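Local coordinates for glycosyl hydrolase (Streptomyces cattleya, PDB 7LR8), which probably hydrolyses the beta-1,4 bond between mannose and N-acetylglucosamine in fragments of the N-glycan core, as a family 5 glycoside hydrolase, at residues Asp90-Gly95 against Pro263-Glu268; Thr231-Gly236 against Ala273-Ala278. The protein carries 1 engineered substitution. One frame throughout, in Å; residues are numbered along the deposited sequence.

Contact 1 (Asp90-Gly95 against Pro263-Glu268); sequences DVNVDG and PVWLQE. With BMA (beta-D-mannopyranose), chain D.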
ATOM      1  N   ASP B  90       7.321  22.690 -18.991  1.00 19.85           N
ATOM      2  CA  ASP B  90       8.335  21.669 -18.771  1.00 19.19           C
ATOM      3  C   ASP B  90       7.972  20.832 -17.541  1.00 21.40           C
ATOM      4  O   ASP B  90       7.180  21.249 -16.702  1.00 21.42           O
ATOM      5  CB  ASP B  90       9.699  22.324 -18.594  1.00 21.67           C
ATOM      6  CG  ASP B  90      10.118  23.121 -19.812  1.00 27.01           C
ATOM      7  OD1 ASP B  90       9.864  22.647 -20.937  1.00 25.52           O
ATOM      8  OD2 ASP B  90      10.696  24.222 -19.658  1.00 31.02           O
ATOM      9  N   VAL B  91       8.543  19.628 -17.448  1.00 19.26           N
ATOM     10  CA  VAL B  91       8.091  18.641 -16.467  1.00 19.05           C
ATOM     11  C   VAL B  91       9.269  18.126 -15.645  1.00 21.26           C
ATOM     12  O   VAL B  91      10.238  17.590 -16.199  1.00 20.31           O
ATOM     13  CB  VAL B  91       7.366  17.461 -17.138  1.00 19.60           C
ATOM     14  CG1 VAL B  91       7.037  16.362 -16.087  1.00 16.95           C
ATOM     15  CG2 VAL B  91       6.105  17.946 -17.822  1.00 17.94           C
ATOM     16  N   ASN B  92       9.166  18.257 -14.322  1.00 18.08           N
ATOM     17  CA  ASN B  92      10.012  17.526 -13.389  1.00 17.32           C
ATOM     18  C   ASN B  92       9.203  16.366 -12.821  1.00 18.65           C
ATOM     19  O   ASN B  92       8.062  16.559 -12.399  1.00 19.99           O
ATOM     20  CB  ASN B  92      10.506  18.433 -12.257  1.00 16.97           C
ATOM     21  CG  ASN B  92      10.931  17.650 -11.026  1.00 22.66           C
ATOM     22  OD1 ASN B  92      10.092  17.209 -10.232  1.00 23.19           O
ATOM     23  ND2 ASN B  92      12.234  17.456 -10.869  1.00 17.13           N
ATOM     24  N   VAL B  93       9.785  15.168 -12.814  1.00 15.23           N
ATOM     25  CA  VAL B  93       9.091  13.983 -12.313  1.00 15.99           C
ATOM     26  C   VAL B  93       9.715  13.578 -10.985  1.00 17.92           C
ATOM     27  O   VAL B  93      10.914  13.285 -10.922  1.00 17.63           O
ATOM     28  CB  VAL B  93       9.162  12.816 -13.315  1.00 18.50           C
ATOM     29  CG1 VAL B  93       8.463  11.586 -12.724  1.00 16.64           C
ATOM     30  CG2 VAL B  93       8.528  13.203 -14.648  1.00 18.35           C
ATOM     31  N   ASP B  94       8.895  13.513  -9.934  1.00 17.30           N
ATOM     32  CA  ASP B  94       9.311  12.907  -8.671  1.00 17.13           C
ATOM     33  C   ASP B  94       9.081  11.402  -8.736  1.00 15.58           C
ATOM     34  O   ASP B  94       7.982  10.953  -9.066  1.00 18.57           O
ATOM     35  CB  ASP B  94       8.523  13.491  -7.497  1.00 22.65           C
ATOM     36  CG  ASP B  94       9.081  14.812  -7.010  1.00 21.12           C
ATOM     37  OD1 ASP B  94       9.229  15.746  -7.824  1.00 20.70           O
ATOM     38  OD2 ASP B  94       9.348  14.935  -5.795  1.00 21.48           O
ATOM     39  N   GLY B  95      10.099  10.625  -8.388  1.00 15.97           N
ATOM     40  CA  GLY B  95       9.944   9.190  -8.526  1.00 15.64           C
ATOM     41  C   GLY B  95       9.293   8.456  -7.368  1.00 16.02           C
ATOM     42  O   GLY B  95       8.228   7.849  -7.523  1.00 18.72           O
ATOM     43  N   PRO B 263      22.219  26.910  -8.073  1.00 23.49           N
ATOM     44  CA  PRO B 263      20.832  27.372  -7.942  1.00 21.57           C
ATOM     45  C   PRO B 263      20.115  26.682  -6.793  1.00 25.96           C
ATOM     46  O   PRO B 263      20.381  25.520  -6.472  1.00 22.24           O
ATOM     47  CB  PRO B 263      20.201  26.993  -9.288  1.00 23.08           C
ATOM     48  CG  PRO B 263      21.372  26.798 -10.225  1.00 24.56           C
ATOM     49  CD  PRO B 263      22.457  26.233  -9.358  1.00 23.44           C
ATOM     50  N   VAL B 264      19.197  27.422  -6.169  1.00 21.14           N
ATOM     51  CA  VAL B 264      18.298  26.895  -5.143  1.00 21.44           C
ATOM     52  C   VAL B 264      16.881  26.929  -5.702  1.00 20.79           C
ATOM     53  O   VAL B 264      16.391  27.991  -6.102  1.00 21.95           O
ATOM     54  CB  VAL B 264      18.383  27.687  -3.829  1.00 20.84           C
ATOM     55  CG1 VAL B 264      17.498  27.026  -2.759  1.00 18.88           C
ATOM     56  CG2 VAL B 264      19.822  27.764  -3.348  1.00 25.61           C
ATOM     57  N   TRP B 265      16.226  25.767  -5.732  1.00 19.06           N
ATOM     58  CA  TRP B 265      14.877  25.629  -6.277  1.00 22.52           C
ATOM     59  C   TRP B 265      13.881  25.623  -5.121  1.00 19.37           C
ATOM     60  O   TRP B 265      13.852  24.683  -4.324  1.00 18.63           O
ATOM     61  CB  TRP B 265      14.781  24.352  -7.114  1.00 21.40           C
ATOM     62  CG  TRP B 265      13.460  24.127  -7.815  1.00 19.06           C
ATOM     63  CD1 TRP B 265      12.341  24.921  -7.764  1.00 22.57           C
ATOM     64  CD2 TRP B 265      13.132  23.031  -8.672  1.00 20.33           C
ATOM     65  NE1 TRP B 265      11.342  24.379  -8.542  1.00 19.31           N
ATOM     66  CE2 TRP B 265      11.803  23.214  -9.098  1.00 21.20           C
ATOM     67  CE3 TRP B 265      13.836  21.893  -9.110  1.00 21.62           C
ATOM     68  CZ2 TRP B 265      11.170  22.320  -9.963  1.00 21.88           C
ATOM     69  CZ3 TRP B 265      13.206  21.016  -9.963  1.00 23.08           C
ATOM     70  CH2 TRP B 265      11.885  21.220 -10.371  1.00 23.21           C
ATOM     71  N   LEU B 266      13.073  26.679  -5.009  1.00 18.36           N
ATOM     72  CA  LEU B 266      11.949  26.651  -4.074  1.00 15.98           C
ATOM     73  C   LEU B 266      10.871  25.782  -4.702  1.00 19.63           C
ATOM     74  O   LEU B 266       9.985  26.254  -5.416  1.00 18.53           O
ATOM     75  CB  LEU B 266      11.450  28.065  -3.786  1.00 15.74           C
ATOM     76  CG  LEU B 266      10.263  28.123  -2.840  1.00 15.45           C
ATOM     77  CD1 LEU B 266      10.642  27.607  -1.454  1.00 18.32           C
ATOM     78  CD2 LEU B 266       9.767  29.579  -2.763  1.00 16.41           C
ATOM     79  N   GLN B 267      10.979  24.473  -4.468  1.00 16.63           N
ATOM     80  CA  GLN B 267      10.193  23.484  -5.180  1.00 17.37           C
ATOM     81  C   GLN B 267       8.825  23.249  -4.566  1.00 17.21           C
ATOM     82  O   GLN B 267       7.959  22.660  -5.226  1.00 17.92           O
ATOM     83  CB  GLN B 267      10.978  22.164  -5.235  1.00 18.21           C
ATOM     84  CG  GLN B 267      10.502  21.197  -6.279  1.00 19.49           C
ATOM     85  CD  GLN B 267      11.214  19.872  -6.166  1.00 23.28           C
ATOM     86  OE1 GLN B 267      11.325  19.318  -5.069  1.00 20.79           O
ATOM     87  NE2 GLN B 267      11.710  19.358  -7.287  1.00 21.94           N
ATOM     88  N   GLU B 268       8.615  23.696  -3.329  1.00 16.55           N
ATOM     89  CA  GLU B 268       7.285  23.772  -2.733  1.00 20.16           C
ATOM     90  C   GLU B 268       7.180  25.032  -1.904  1.00 19.89           C
ATOM     91  O   GLU B 268       8.081  25.349  -1.125  1.00 17.33           O
ATOM     92  CB  GLU B 268       6.962  22.592  -1.814  1.00 18.02           C
ATOM     93  CG  GLU B 268       6.841  21.281  -2.537  1.00 17.95           C
ATOM     94  CD  GLU B 268       6.642  20.120  -1.582  1.00 21.04           C
ATOM     95  OE1 GLU B 268       6.383  20.374  -0.380  1.00 21.94           O
ATOM     96  OE2 GLU B 268       6.751  18.970  -2.041  1.00 19.86           O
TER
HETATM   97  C1  BMA D   2       4.612  18.603   1.743  1.00 29.52           C
HETATM   98  C2  BMA D   2       4.203  18.008   0.357  1.00 34.24           C
HETATM   99  C3  BMA D   2       2.911  17.233   0.522  1.00 23.19           C
HETATM  100  C4  BMA D   2       1.857  18.083   1.356  1.00 19.39           C
HETATM  101  C5  BMA D   2       2.352  19.541   1.574  1.00 24.61           C
HETATM  102  C6  BMA D   2       1.434  20.364   2.450  1.00 17.73           C
HETATM  103  O2  BMA D   2       5.202  17.144  -0.162  1.00 26.54           O
HETATM  104  O3  BMA D   2       3.167  15.923   1.088  1.00 29.37           O
HETATM  105  O4  BMA D   2       0.650  18.098   0.645  1.00 21.43           O
HETATM  106  O5  BMA D   2       3.621  19.525   2.253  1.00 27.47           O
HETATM  107  O6  BMA D   2       1.380  19.718   3.745  1.00 27.13           O

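Contact 2 (Thr231-Gly236 against Ala273-Ala278); sequences TAQRYG and APHVPA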
ATOM      1  N   THR B 231       6.675  28.124  12.402  1.00 23.12           N
ATOM      2  CA  THR B 231       6.927  29.527  12.106  1.00 23.81           C
ATOM      3  C   THR B 231       5.697  30.374  12.379  1.00 26.87           C
ATOM      4  O   THR B 231       5.760  31.357  13.127  1.00 23.58           O
ATOM      5  CB  THR B 231       7.361  29.695  10.652  1.00 19.70           C
ATOM      6  OG1 THR B 231       8.582  28.970  10.417  1.00 20.35           O
ATOM      7  CG2 THR B 231       7.566  31.174  10.362  1.00 23.38           C
ATOM      8  N   ALA B 232       4.566  30.015  11.771  1.00 22.22           N
ATOM      9  CA  ALA B 232       3.340  30.777  12.008  1.00 23.45           C
ATOM     10  C   ALA B 232       2.903  30.696  13.466  1.00 26.59           C
ATOM     11  O   ALA B 232       2.427  31.684  14.037  1.00 27.97           O
ATOM     12  CB  ALA B 232       2.225  30.281  11.090  1.00 26.92           C
ATOM     13  N   GLN B 233       3.046  29.522  14.083  1.00 25.84           N
ATOM     14  CA  GLN B 233       2.582  29.349  15.454  1.00 28.08           C
ATOM     15  C   GLN B 233       3.354  30.243  16.415  1.00 31.62           C
ATOM     16  O   GLN B 233       2.780  30.797  17.359  1.00 32.63           O
ATOM     17  CB  GLN B 233       2.714  27.882  15.863  1.00 29.82           C
ATOM     18  CG  GLN B 233       1.841  26.939  15.054  1.00 29.54           C
ATOM     19  CD  GLN B 233       2.565  26.305  13.869  1.00 28.63           C
ATOM     20  OE1 GLN B 233       3.409  26.932  13.214  1.00 27.05           O
ATOM     21  NE2 GLN B 233       2.218  25.061  13.579  1.00 28.10           N
ATOM     22  N   ARG B 234       4.657  30.395  16.192  1.00 30.95           N
ATOM     23  CA  ARG B 234       5.499  31.131  17.127  1.00 35.78           C
ATOM     24  C   ARG B 234       5.494  32.630  16.862  1.00 31.26           C
ATOM     25  O   ARG B 234       5.399  33.425  17.801  1.00 34.31           O
ATOM     26  CB  ARG B 234       6.935  30.599  17.060  1.00 37.31           C
ATOM     27  CG  ARG B 234       7.901  31.327  17.978  1.00 50.06           C
ATOM     28  CD  ARG B 234       9.256  30.653  17.975  1.00 59.61           C
ATOM     29  NE  ARG B 234       9.152  29.245  18.345  1.00 66.58           N
ATOM     30  CZ  ARG B 234       9.507  28.753  19.527  1.00 69.08           C
ATOM     31  NH1 ARG B 234       9.994  29.556  20.463  1.00 69.79           N
ATOM     32  NH2 ARG B 234       9.378  27.456  19.771  1.00 69.81           N
ATOM     33  N   TYR B 235       5.585  33.026  15.592  1.00 27.75           N
ATOM     34  CA  TYR B 235       5.738  34.430  15.225  1.00 27.94           C
ATOM     35  C   TYR B 235       4.454  35.079  14.730  1.00 37.96           C
ATOM     36  O   TYR B 235       4.351  36.312  14.765  1.00 33.11           O
ATOM     37  CB  TYR B 235       6.834  34.558  14.158  1.00 29.10           C
ATOM     38  CG  TYR B 235       8.138  33.966  14.637  1.00 26.21           C
ATOM     39  CD1 TYR B 235       8.905  34.623  15.595  1.00 35.43           C
ATOM     40  CD2 TYR B 235       8.581  32.729  14.173  1.00 25.42           C
ATOM     41  CE1 TYR B 235      10.090  34.086  16.059  1.00 31.64           C
ATOM     42  CE2 TYR B 235       9.771  32.177  14.634  1.00 28.78           C
ATOM     43  CZ  TYR B 235      10.518  32.860  15.576  1.00 34.65           C
ATOM     44  OH  TYR B 235      11.697  32.335  16.042  1.00 32.49           O
ATOM     45  N   GLY B 236       3.486  34.298  14.283  1.00 27.60           N
ATOM     46  CA  GLY B 236       2.184  34.801  13.893  1.00 28.25           C
ATOM     47  C   GLY B 236       1.999  34.772  12.385  1.00 26.94           C
ATOM     48  O   GLY B 236       2.957  34.883  11.610  1.00 26.49           O
ATOM     49  N   ALA B 273      -4.075  26.856   5.592  1.00 22.53           N
ATOM     50  CA  ALA B 273      -4.953  27.338   6.651  1.00 23.47           C
ATOM     51  C   ALA B 273      -4.907  26.388   7.847  1.00 29.70           C
ATOM     52  O   ALA B 273      -4.735  25.179   7.675  1.00 30.43           O
ATOM     53  CB  ALA B 273      -6.385  27.459   6.143  1.00 26.85           C
ATOM     54  N   PRO B 274      -5.058  26.907   9.075  1.00 28.57           N
ATOM     55  CA  PRO B 274      -5.320  28.307   9.433  1.00 28.51           C
ATOM     56  C   PRO B 274      -4.066  29.135   9.678  1.00 28.41           C
ATOM     57  O   PRO B 274      -4.181  30.323  10.007  1.00 31.60           O
ATOM     58  CB  PRO B 274      -6.127  28.191  10.732  1.00 39.19           C
ATOM     59  CG  PRO B 274      -5.938  26.766  11.209  1.00 37.53           C
ATOM     60  CD  PRO B 274      -5.031  26.053  10.276  1.00 29.67           C
ATOM     61  N   HIS B 275      -2.896  28.509   9.553  1.00 26.20           N
ATOM     62  CA  HIS B 275      -1.642  29.225   9.751  1.00 25.27           C
ATOM     63  C   HIS B 275      -1.537  30.396   8.786  1.00 31.26           C
ATOM     64  O   HIS B 275      -1.030  31.466   9.146  1.00 34.34           O
ATOM     65  CB  HIS B 275      -0.477  28.247   9.587  1.00 27.40           C
ATOM     66  CG  HIS B 275      -0.637  27.012  10.414  1.00 35.28           C
ATOM     67  ND1 HIS B 275      -1.260  25.878   9.939  1.00 37.14           N
ATOM     68  CD2 HIS B 275      -0.304  26.748  11.698  1.00 38.13           C
ATOM     69  CE1 HIS B 275      -1.283  24.960  10.889  1.00 32.48           C
ATOM     70  NE2 HIS B 275      -0.710  25.463  11.967  1.00 39.96           N
ATOM     71  N   VAL B 276      -2.029  30.212   7.570  1.00 23.26           N
ATOM     72  CA  VAL B 276      -2.372  31.297   6.664  1.00 25.76           C
ATOM     73  C   VAL B 276      -3.855  31.173   6.347  1.00 25.15           C
ATOM     74  O   VAL B 276      -4.265  30.293   5.587  1.00 25.02           O
ATOM     75  CB  VAL B 276      -1.527  31.251   5.378  1.00 22.93           C
ATOM     76  CG1 VAL B 276      -1.883  32.433   4.472  1.00 24.59           C
ATOM     77  CG2 VAL B 276      -0.041  31.245   5.715  1.00 23.14           C
ATOM     78  N   PRO B 277      -4.701  32.021   6.943  1.00 25.08           N
ATOM     79  CA  PRO B 277      -6.136  31.963   6.652  1.00 25.78           C
ATOM     80  C   PRO B 277      -6.387  32.170   5.166  1.00 24.89           C
ATOM     81  O   PRO B 277      -5.639  32.873   4.482  1.00 27.82           O
ATOM     82  CB  PRO B 277      -6.720  33.119   7.478  1.00 37.20           C
ATOM     83  CG  PRO B 277      -5.715  33.379   8.543  1.00 38.01           C
ATOM     84  CD  PRO B 277      -4.380  33.042   7.951  1.00 34.60           C
ATOM     85  N   ALA B 278      -7.468  31.557   4.676  1.00 25.82           N
ATOM     86  CA  ALA B 278      -7.796  31.661   3.258  1.00 27.00           C
ATOM     87  C   ALA B 278      -7.951  33.115   2.821  1.00 29.16           C
ATOM     88  O   ALA B 278      -7.587  33.468   1.692  1.00 30.98           O
ATOM     89  CB  ALA B 278      -9.067  30.870   2.953  1.00 28.52           C
TER

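Contact 1 (Asp90-Gly95 against Pro263-Glu268)
N92 meets W265 at the edge of the indole. Its CB lies in the ring plane, 3.6 Å from CH2 of W265. The N92 amide stands nearly upright to the ring, the planes 88° apart. The indole gets there with CG anti to the backbone N (chi1 -176°), so that its six-membered ring reaches N92. Q267 lies over one indole face, its CG 3.7 Å above the plane. The Q267 and N92 side chains cross at about a right angle, amide planes 57° apart, with NE2 of Q267 4.2 Å from CG of N92. Outside partners fix the Q267 amide: OE1 hydrogen-bonds H224 and NE2 T149. D94 and E268 do not touch, but R54 makes salt bridges to both. E268 also takes a hydrogen bond from W226. Its OE2 is 3.0 Å from O2 of the bound mannose and its OE1 is 3.3 Å from C1, consistent with the nucleophile position of family 5 enzymes. Both strands belong to the (beta/alpha)8 barrel but are not sheet neighbours; they face each other across its interior, axes 11.9 Å apart. NE1 of W265 hydrogen-bonds T302 of strand 298-304, and L194 of strand 194-196 touches N92, W265 and Q267.

Contact 2 (Thr231-Gly236 against Ala273-Ala278)
H275 brings the loop 273-278 up to the short helix 231-235, touching A232 and Q233. The nonpolar part is small. CB of A232 sits 3.7 Å from CB of H275, near the plane of the imidazole and at its edge. The second part is amide against ring. The Q233 side chain bends at chi2 (95°), and its amide lies obliquely beside the imidazole, the planes 56° apart. CD of Q233 is 3.6 Å from CD2 of H275. NE2 of Q233 comes within 3.4 Å of NE2 of H275, but the angle is too poor for a hydrogen bond. That amide nitrogen hydrogen-bonds instead to the carbonyl O of F228, which holds the group in place. With an alanine here instead of H275, the amide of Q233 would probably lose its flat neighbour and a gap would open between it and the loop. Backbone hydrogen bonds shape the helix side: Y235 N to T231 O is 3.0 Å, and G236 N to A232 O is 2.8 Å. H275 O hydrogen-bonds T237 just beyond G236, and the H275 side chain touches F228. Helix 240-253 packs on T231, A232 and Y235, while residues 273-278 lie between strand 264-269 and helix 281-293.

In the fold
The segments alternate along the chain: 90-95, 231-236, 263-268, then 273-278. The centre of contact 1 lies about 6 Å from the centre of the chain, inside the barrel, and that of contact 2 about 20 Å. Their centres are 25 Å apart and their nearest atoms about 12 Å. Strand 264-269 connects them, supplying one side of contact 1 and leading into the loop of contact 2. The segment after strand 221-225 is a second link: it supplies W226 to contact 1 and F228 to contact 2, and W226 and F228 line the glycan pocket. Contact 1 thus belongs to the barrel core under the sugar, contact 2 to a short helix and a loop farther out.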